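Local structure of endo-beta-1,2-glucanase (Talaromyces funiculosus, 6IMV) at residues Met57-Thr62 with Thr72-Phe77; Thr62-Val67 with Ala429-Asp434; Tyr414-Ser419 with Asp434-Thr439. The protein hydrolyses internal beta-1,2-glucosidic bonds of beta-1,2-glucans as a fungal endo-acting glycoside hydrolase. All blocks are in the same frame, centred on the assembly; numbering follows the deposited sequence.

Contact 1. Residues Met57-Thr62 with Thr72-Phe77. With BGC (beta-D-glucopyranose), chain I.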
# COMPACT_ATOMS: atom_id res chain seq x y z
N MET A 57 2.08 -15.68 7.51
CA MET A 57 2.64 -14.90 6.41
C MET A 57 1.57 -14.61 5.35
O MET A 57 0.74 -15.47 5.07
CB MET A 57 3.81 -15.64 5.76
CG MET A 57 4.98 -15.87 6.69
SD MET A 57 5.70 -14.34 7.33
CE MET A 57 6.11 -13.46 5.83
N SER A 58 1.63 -13.41 4.76
CA SER A 58 0.76 -13.03 3.66
C SER A 58 1.10 -13.87 2.43
O SER A 58 2.24 -14.29 2.24
CB SER A 58 0.83 -11.56 3.34
OG SER A 58 2.10 -11.20 2.83
N TYR A 59 0.06 -14.14 1.63
CA TYR A 59 0.18 -14.41 0.20
C TYR A 59 -0.16 -13.12 -0.55
O TYR A 59 -1.02 -12.38 -0.08
CB TYR A 59 -0.81 -15.48 -0.25
CG TYR A 59 -0.63 -16.84 0.38
CD1 TYR A 59 0.54 -17.56 0.19
CD2 TYR A 59 -1.63 -17.40 1.16
CE1 TYR A 59 0.71 -18.81 0.77
CE2 TYR A 59 -1.48 -18.65 1.73
CZ TYR A 59 -0.30 -19.35 1.54
OH TYR A 59 -0.15 -20.58 2.10
N ASP A 60 0.44 -12.91 -1.73
CA ASP A 60 0.08 -11.78 -2.58
C ASP A 60 -1.44 -11.72 -2.74
O ASP A 60 -2.03 -10.64 -2.71
CB ASP A 60 0.75 -11.88 -3.96
CG ASP A 60 0.34 -10.76 -4.90
OD1 ASP A 60 0.43 -9.59 -4.49
OD2 ASP A 60 -0.06 -11.06 -6.04
N GLY A 61 -2.06 -12.89 -2.92
CA GLY A 61 -3.50 -13.01 -3.04
C GLY A 61 -3.88 -14.34 -3.67
O GLY A 61 -3.17 -15.32 -3.54
N THR A 62 -5.00 -14.36 -4.39
CA THR A 62 -5.48 -15.58 -5.02
C THR A 62 -6.36 -15.25 -6.23
O THR A 62 -7.09 -14.25 -6.25
CB THR A 62 -6.25 -16.47 -4.04
OG1 THR A 62 -6.63 -17.66 -4.73
CG2 THR A 62 -7.49 -15.82 -3.49
N THR A 72 -9.60 -20.20 -6.10
CA THR A 72 -9.11 -21.35 -6.87
C THR A 72 -7.62 -21.57 -6.59
O THR A 72 -7.25 -22.50 -5.92
CB THR A 72 -9.37 -21.19 -8.37
OG1 THR A 72 -8.91 -19.91 -8.79
CG2 THR A 72 -10.83 -21.32 -8.74
N VAL A 73 -6.79 -20.67 -7.14
CA VAL A 73 -5.34 -20.78 -7.26
C VAL A 73 -4.73 -19.59 -6.52
O VAL A 73 -4.78 -18.47 -7.04
CB VAL A 73 -4.91 -20.75 -8.74
CG1 VAL A 73 -3.40 -20.71 -8.91
CG2 VAL A 73 -5.48 -21.90 -9.54
N LYS A 74 -4.12 -19.83 -5.35
CA LYS A 74 -3.42 -18.76 -4.63
C LYS A 74 -2.13 -18.36 -5.37
O LYS A 74 -1.57 -19.14 -6.11
CB LYS A 74 -3.13 -19.18 -3.19
CG LYS A 74 -2.06 -20.25 -3.00
CD LYS A 74 -1.79 -20.50 -1.53
CE LYS A 74 -1.28 -21.90 -1.24
NZ LYS A 74 -2.35 -22.90 -1.43
N HIS A 75 -1.67 -17.13 -5.12
CA HIS A 75 -0.29 -16.74 -5.34
C HIS A 75 0.51 -17.18 -4.12
O HIS A 75 0.26 -16.66 -3.03
CB HIS A 75 -0.15 -15.22 -5.56
CG HIS A 75 -0.67 -14.74 -6.88
ND1 HIS A 75 -0.71 -13.39 -7.20
CD2 HIS A 75 -1.18 -15.40 -7.94
CE1 HIS A 75 -1.22 -13.24 -8.40
NE2 HIS A 75 -1.51 -14.47 -8.89
N PRO A 76 1.49 -18.11 -4.26
CA PRO A 76 2.23 -18.63 -3.10
C PRO A 76 3.40 -17.74 -2.65
O PRO A 76 4.18 -18.13 -1.80
CB PRO A 76 2.77 -19.96 -3.65
CG PRO A 76 3.09 -19.63 -5.12
CD PRO A 76 1.98 -18.68 -5.53
N PHE A 77 3.51 -16.56 -3.25
CA PHE A 77 4.60 -15.62 -2.99
C PHE A 77 4.00 -14.33 -2.41
O PHE A 77 2.80 -14.08 -2.54
CB PHE A 77 5.38 -15.32 -4.27
CG PHE A 77 4.52 -14.79 -5.38
CD1 PHE A 77 4.22 -13.44 -5.46
CD2 PHE A 77 3.98 -15.65 -6.33
CE1 PHE A 77 3.41 -12.95 -6.47
CE2 PHE A 77 3.18 -15.15 -7.35
CZ PHE A 77 2.89 -13.81 -7.41
C2 BGC I . 3.60 -8.82 -9.30
C3 BGC I . 2.21 -9.47 -9.19
C4 BGC I . 1.42 -8.98 -7.96
C5 BGC I . 1.48 -7.45 -7.89
C6 BGC I . 0.78 -6.88 -6.65
C1 BGC I . 3.49 -7.31 -9.15
O1 BGC I . 4.75 -6.63 -9.20
O2 BGC I . 4.14 -9.10 -10.57
O3 BGC I . 2.33 -10.90 -9.15
O4 BGC I . 0.05 -9.43 -8.00
O5 BGC I . 2.85 -7.01 -7.91
O6 BGC I . 1.48 -7.30 -5.48

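Contact 2. Residues Thr62-Val67 with Ala429-Asp434. With BGC (beta-D-glucopyranose), chain I.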
# COMPACT_ATOMS: atom_id res chain seq x y z
N THR A 62 -5.00 -14.36 -4.39
CA THR A 62 -5.48 -15.58 -5.02
C THR A 62 -6.36 -15.25 -6.23
O THR A 62 -7.09 -14.25 -6.25
CB THR A 62 -6.25 -16.47 -4.04
OG1 THR A 62 -6.63 -17.66 -4.73
CG2 THR A 62 -7.49 -15.82 -3.49
N ASN A 63 -6.29 -16.13 -7.23
CA ASN A 63 -7.24 -16.15 -8.32
C ASN A 63 -8.59 -16.63 -7.78
O ASN A 63 -8.65 -17.39 -6.81
CB ASN A 63 -6.78 -17.07 -9.45
CG ASN A 63 -5.48 -16.62 -10.07
OD1 ASN A 63 -5.48 -15.79 -10.97
ND2 ASN A 63 -4.37 -17.17 -9.58
N ILE A 64 -9.67 -16.18 -8.43
CA ILE A 64 -11.00 -16.69 -8.17
C ILE A 64 -11.58 -17.16 -9.51
O ILE A 64 -11.21 -16.64 -10.58
CB ILE A 64 -11.88 -15.64 -7.46
CG1 ILE A 64 -12.08 -14.37 -8.30
CG2 ILE A 64 -11.31 -15.31 -6.10
CD1 ILE A 64 -12.87 -13.27 -7.60
N ASP A 65 -12.46 -18.16 -9.43
CA ASP A 65 -13.00 -18.81 -10.61
C ASP A 65 -13.81 -17.80 -11.44
O ASP A 65 -14.63 -17.04 -10.91
CB ASP A 65 -13.84 -20.03 -10.22
CG ASP A 65 -14.37 -20.79 -11.42
OD1 ASP A 65 -13.63 -21.63 -11.94
OD2 ASP A 65 -15.52 -20.51 -11.84
N TRP A 66 -13.58 -17.82 -12.75
CA TRP A 66 -14.21 -16.92 -13.68
C TRP A 66 -15.74 -16.88 -13.51
O TRP A 66 -16.33 -15.82 -13.56
CB TRP A 66 -13.84 -17.29 -15.12
CG TRP A 66 -14.46 -16.34 -16.10
CD1 TRP A 66 -15.55 -16.56 -16.90
CD2 TRP A 66 -14.06 -14.98 -16.33
NE1 TRP A 66 -15.83 -15.44 -17.64
CE2 TRP A 66 -14.93 -14.46 -17.31
CE3 TRP A 66 -13.04 -14.17 -15.82
CZ2 TRP A 66 -14.81 -13.16 -17.79
CZ3 TRP A 66 -12.93 -12.88 -16.29
CH2 TRP A 66 -13.80 -12.39 -17.25
N VAL A 67 -16.35 -18.06 -13.32
CA VAL A 67 -17.80 -18.19 -13.24
C VAL A 67 -18.26 -18.05 -11.78
O VAL A 67 -19.19 -17.29 -11.52
CB VAL A 67 -18.28 -19.51 -13.87
CG1 VAL A 67 -19.77 -19.74 -13.62
CG2 VAL A 67 -17.96 -19.56 -15.36
N ALA A 429 -9.86 -11.60 -12.56
CA ALA A 429 -10.57 -12.43 -11.58
C ALA A 429 -9.57 -12.86 -10.51
O ALA A 429 -9.08 -14.00 -10.48
CB ALA A 429 -11.21 -13.60 -12.29
N LEU A 430 -9.23 -11.89 -9.65
CA LEU A 430 -8.10 -11.97 -8.78
C LEU A 430 -8.36 -11.11 -7.54
O LEU A 430 -9.11 -10.13 -7.61
CB LEU A 430 -6.88 -11.48 -9.58
CG LEU A 430 -5.53 -11.54 -8.87
CD1 LEU A 430 -5.06 -12.98 -8.74
CD2 LEU A 430 -4.50 -10.71 -9.60
N LEU A 431 -7.74 -11.51 -6.42
CA LEU A 431 -7.69 -10.72 -5.20
C LEU A 431 -6.21 -10.50 -4.83
O LEU A 431 -5.46 -11.46 -4.83
CB LEU A 431 -8.39 -11.48 -4.07
CG LEU A 431 -9.71 -12.15 -4.40
CD1 LEU A 431 -10.11 -13.09 -3.27
CD2 LEU A 431 -10.81 -11.13 -4.67
N THR A 432 -5.83 -9.27 -4.48
CA THR A 432 -4.52 -9.01 -3.90
C THR A 432 -4.65 -8.01 -2.75
O THR A 432 -5.60 -7.23 -2.70
CB THR A 432 -3.52 -8.47 -4.94
OG1 THR A 432 -3.96 -7.19 -5.39
CG2 THR A 432 -3.34 -9.39 -6.13
N TRP A 433 -3.68 -8.04 -1.82
CA TRP A 433 -3.59 -7.05 -0.74
C TRP A 433 -3.54 -5.65 -1.33
O TRP A 433 -4.26 -4.75 -0.86
CB TRP A 433 -2.37 -7.29 0.16
CG TRP A 433 -2.49 -8.50 1.02
CD1 TRP A 433 -2.17 -9.78 0.67
CD2 TRP A 433 -2.98 -8.57 2.37
NE1 TRP A 433 -2.41 -10.63 1.71
CE2 TRP A 433 -2.91 -9.92 2.77
CE3 TRP A 433 -3.47 -7.62 3.28
CZ2 TRP A 433 -3.32 -10.35 4.03
CZ3 TRP A 433 -3.87 -8.05 4.53
CH2 TRP A 433 -3.81 -9.39 4.89
N ASP A 434 -2.69 -5.48 -2.35
CA ASP A 434 -2.44 -4.18 -2.99
C ASP A 434 -3.75 -3.56 -3.51
O ASP A 434 -3.96 -2.36 -3.34
CB ASP A 434 -1.38 -4.30 -4.09
CG ASP A 434 0.06 -4.32 -3.59
OD1 ASP A 434 0.40 -5.21 -2.81
OD2 ASP A 434 0.86 -3.47 -4.03
C2 BGC I . 3.60 -8.82 -9.30
C3 BGC I . 2.21 -9.47 -9.19
C4 BGC I . 1.42 -8.98 -7.96
C5 BGC I . 1.48 -7.45 -7.89
C6 BGC I . 0.78 -6.88 -6.65
C1 BGC I . 3.49 -7.31 -9.15
O1 BGC I . 4.75 -6.63 -9.20
O2 BGC I . 4.14 -9.10 -10.57
O3 BGC I . 2.33 -10.90 -9.15
O4 BGC I . 0.05 -9.43 -8.00
O5 BGC I . 2.85 -7.01 -7.91
O6 BGC I . 1.48 -7.30 -5.48
O HOH W 1 -7.48 -15.26 -12.61

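Contact 3. Residues Tyr414-Ser419 with Asp434-Thr439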
# COMPACT_ATOMS: atom_id res chain seq x y z
N TYR A 414 -15.23 -12.19 -1.34
CA TYR A 414 -14.08 -11.68 -0.58
C TYR A 414 -13.94 -10.16 -0.75
O TYR A 414 -12.86 -9.61 -0.47
CB TYR A 414 -12.80 -12.40 -1.02
CG TYR A 414 -12.95 -13.89 -1.24
CD1 TYR A 414 -12.81 -14.79 -0.20
CD2 TYR A 414 -13.25 -14.39 -2.50
CE1 TYR A 414 -12.96 -16.15 -0.40
CE2 TYR A 414 -13.38 -15.75 -2.73
CZ TYR A 414 -13.24 -16.63 -1.67
OH TYR A 414 -13.39 -17.96 -1.90
N GLY A 415 -15.02 -9.49 -1.18
CA GLY A 415 -15.05 -8.03 -1.36
C GLY A 415 -14.84 -7.63 -2.81
O GLY A 415 -15.34 -8.29 -3.71
N SER A 416 -14.09 -6.54 -3.03
CA SER A 416 -13.86 -6.00 -4.37
C SER A 416 -12.94 -6.93 -5.18
O SER A 416 -12.08 -7.64 -4.63
CB SER A 416 -13.32 -4.59 -4.33
OG SER A 416 -12.04 -4.54 -3.72
N THR A 417 -13.15 -6.91 -6.50
CA THR A 417 -12.33 -7.61 -7.47
C THR A 417 -11.15 -6.71 -7.88
O THR A 417 -11.27 -5.47 -7.83
CB THR A 417 -13.20 -8.05 -8.65
OG1 THR A 417 -14.34 -8.75 -8.15
CG2 THR A 417 -12.47 -8.92 -9.64
N GLU A 418 -10.05 -7.34 -8.30
CA GLU A 418 -8.76 -6.67 -8.61
C GLU A 418 -8.96 -5.46 -9.54
O GLU A 418 -8.56 -4.33 -9.22
CB GLU A 418 -7.79 -7.68 -9.21
CG GLU A 418 -6.47 -7.08 -9.72
CD GLU A 418 -5.32 -7.01 -8.73
OE1 GLU A 418 -5.55 -7.27 -7.53
OE2 GLU A 418 -4.19 -6.68 -9.16
N SER A 419 -9.56 -5.70 -10.72
CA SER A 419 -9.61 -4.68 -11.76
C SER A 419 -10.60 -5.08 -12.86
O SER A 419 -10.94 -6.24 -12.99
CB SER A 419 -8.24 -4.45 -12.36
OG SER A 419 -7.85 -5.54 -13.16
N ASP A 434 -2.69 -5.48 -2.35
CA ASP A 434 -2.44 -4.18 -2.99
C ASP A 434 -3.75 -3.56 -3.51
O ASP A 434 -3.96 -2.36 -3.34
CB ASP A 434 -1.38 -4.30 -4.09
CG ASP A 434 0.06 -4.32 -3.59
OD1 ASP A 434 0.40 -5.21 -2.81
OD2 ASP A 434 0.86 -3.47 -4.03
N SER A 435 -4.62 -4.36 -4.14
CA SER A 435 -5.83 -3.82 -4.81
C SER A 435 -7.03 -3.72 -3.86
O SER A 435 -8.08 -3.25 -4.26
CB SER A 435 -6.21 -4.62 -6.05
OG SER A 435 -6.83 -5.84 -5.71
N LYS A 436 -6.88 -4.16 -2.60
CA LYS A 436 -8.04 -4.30 -1.71
C LYS A 436 -7.79 -3.66 -0.33
O LYS A 436 -8.62 -2.90 0.17
CB LYS A 436 -8.39 -5.77 -1.54
CG LYS A 436 -8.95 -6.44 -2.79
CD LYS A 436 -9.08 -7.94 -2.65
CE LYS A 436 -10.07 -8.38 -1.60
NZ LYS A 436 -11.41 -7.79 -1.86
N VAL A 437 -6.67 -4.03 0.29
CA VAL A 437 -6.42 -3.69 1.69
C VAL A 437 -5.67 -2.36 1.79
O VAL A 437 -5.59 -1.79 2.88
CB VAL A 437 -5.71 -4.85 2.42
CG1 VAL A 437 -5.47 -4.54 3.89
CG2 VAL A 437 -6.49 -6.13 2.26
N SER A 438 -5.14 -1.86 0.66
CA SER A 438 -4.69 -0.46 0.57
C SER A 438 -5.88 0.48 0.89
O SER A 438 -5.76 1.40 1.69
CB SER A 438 -4.12 -0.16 -0.80
OG SER A 438 -5.02 -0.62 -1.81
N THR A 439 -7.02 0.20 0.25
CA THR A 439 -8.23 0.97 0.44
C THR A 439 -8.72 0.83 1.89
O THR A 439 -9.06 1.82 2.52
CB THR A 439 -9.32 0.53 -0.55
OG1 THR A 439 -8.75 0.60 -1.85
CG2 THR A 439 -10.56 1.40 -0.45
O HOH W 2 -11.45 -2.87 -1.75
O HOH W 3 -10.37 -4.08 -5.68

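Contact 1. Residues Met57-Thr62 with Thr72-Phe77
Gly61 and Thr62 run antiparallel to Lys74 and His75, with Thr62 and Lys74 as a non-hydrogen-bonded pair, and His75 N bonds to Gly61 O. Nearer the sugar, Asp60 N donates to Phe77 O at 2.8 Å. The main side-chain link is a His-carboxylate hydrogen bond. His75 ND1 donates a hydrogen bond to Asp60 OD2 at 2.7 Å. The acceptor lies in the imidazole plane, and OD2 is met on its anti lone pair. Carboxylate and ring are nearly coplanar, 7° apart, and the two side chains lie alongside, pointing the same way. Asp60 CG stands anti to the backbone N (chi1 177°), which puts both carboxylate oxygens at the glucose. BGC O4 donates to Asp60 OD2 at 2.6 Å and BGC O6 to Asp60 OD1 at 2.7 Å. OD2 thus accepts two bonds, so sugar and histidine together fix the rotation of the carboxylate.

These strands form the beta hairpin 57-64 with 71-78, which carries Asp60 and Phe77 into the glucose pocket. The torsion chi1 of 57° lays one face of the Phe77 ring against His75 CB. The ring edge reaches the sugar, with Phe77 CZ 3.4 Å from BGC O3. Asp60 CB also approaches Phe77 CE1, at 3.8 Å. Away from the pocket, Lys74 lays its aliphatic chain across Tyr59. Lys74 CD sits over one ring face, 3.7 Å from the Tyr59 centroid, in a CH-pi contact. Further along the strand, Ser58 OG bonds to Glu83 and to Ser78.

Contact 2. Residues Thr62-Val67 with Ala429-Asp434
Leu431 fits its CD1 methyl between two branches of the facing strand, 3.8 Å from Thr62 CG2 and 3.8 Å from Ile64 CG2. Leu431 and Thr62 lie side by side, while Ile64 crosses Leu431 at about a right angle. With chi1 at 61°, Ile64 sets CG1 over the Ala429 peptide, 3.7 Å from Ala429 C, and leaves CG2 for the leucine. Ala429 CB is a small bump in the hollow between Ile64 O and the Trp66 indole, 4.0 Å from Trp66 CE3. On the other sheet face, Leu430 CD1 packs against Thr62 O and comes within 3.6 Å of Asn63 OD1. The ladder itself is antiparallel, with Thr62 N to Leu431 O, Leu431 N to Thr62 O and a 3.1 Å bond from Ile64 N to Ala429 O. It joins strand 57-64 to strand 427-432 in the enzyme's antiparallel sheet. Thr432 then N-caps the helix that brings Asp434 to the glucose pocket. Asn63 ND2 binds Val73 O, and a water lies close to Asn63 OD1 and Ala429 O. The hold between the two strands therefore comes from backbone bonds and apolar packing, with no charged pair across them.

Contact 3. Residues Tyr414-Ser419 with Asp434-Thr439
Lys436 and Ser435, in the first turn of helix 433-443, grip residues 414-419 through direct polar bonds and water. The first set belongs to the ammonium group. Lys436 NZ donates to Tyr414 O at 2.7 Å, tilted from the carbonyl plane, and to Ser416 O at 2.9 Å, in plane and on a lone pair. Glu41 adds a salt bridge to the same nitrogen, so its carboxylate probably balances the buried charge, while the two carbonyls take N-H groups. The chain bends at chi3 (65°) and chi4 (56°), which curls NZ back to the strand. Cutting Lys436 back to an alanine is likely to leave the two carbonyls without this donor and Glu41 without its ammonium mate, and to open a gap beside the strand. The backbone angles of Gly415 themselves call for glycine.

Strands 415-421 and 427-432 are antiparallel neighbours, and helix 433-443 follows directly from the second, packing its first turn back on the first strand. The second set is hydroxyl to carboxylate. Ser435 OG donates to Glu418 OE1 at 2.6 Å, from above the carboxylate plane. Thr432 OG1 also bonds to OE1, and Asn348, a glucose-pocket residue, holds OE2. Glu418 is thus fixed from both oxygens, next to the pocket.

Water forms the third kind of link. One molecule donates to Thr417 O at 2.7 Å and Ser435 O at 2.8 Å, and bonds to Ser416 OG at 2.6 Å. Ser416 OG also binds a second water. Within the helix, Ser438 OG closes on Asp434 O.

Overall arrangement
All three contacts reach one antiparallel sheet beside the glucose pocket. Contacts 2 and 3 are buried; contact 1 is partly exposed, toward the Thr72 end. Contacts 1 and 2 share strand 57-64 and residue Thr62, and Asn63 also bonds to the 71-78 strand. Contacts 2 and 3 share helix 433-443 and Asp434, and meet where Leu430 O probably takes a backbone bond from Glu418 N and where Leu431 packs on Tyr414. Contacts 1 and 3 do not touch. Their chemistry differs with place: contact 1 puts a carboxylate directly on the sugar, contact 2 is mainly backbone ladder with apolar packing, and contact 3 buries lysine, glutamate and water beside the pocket.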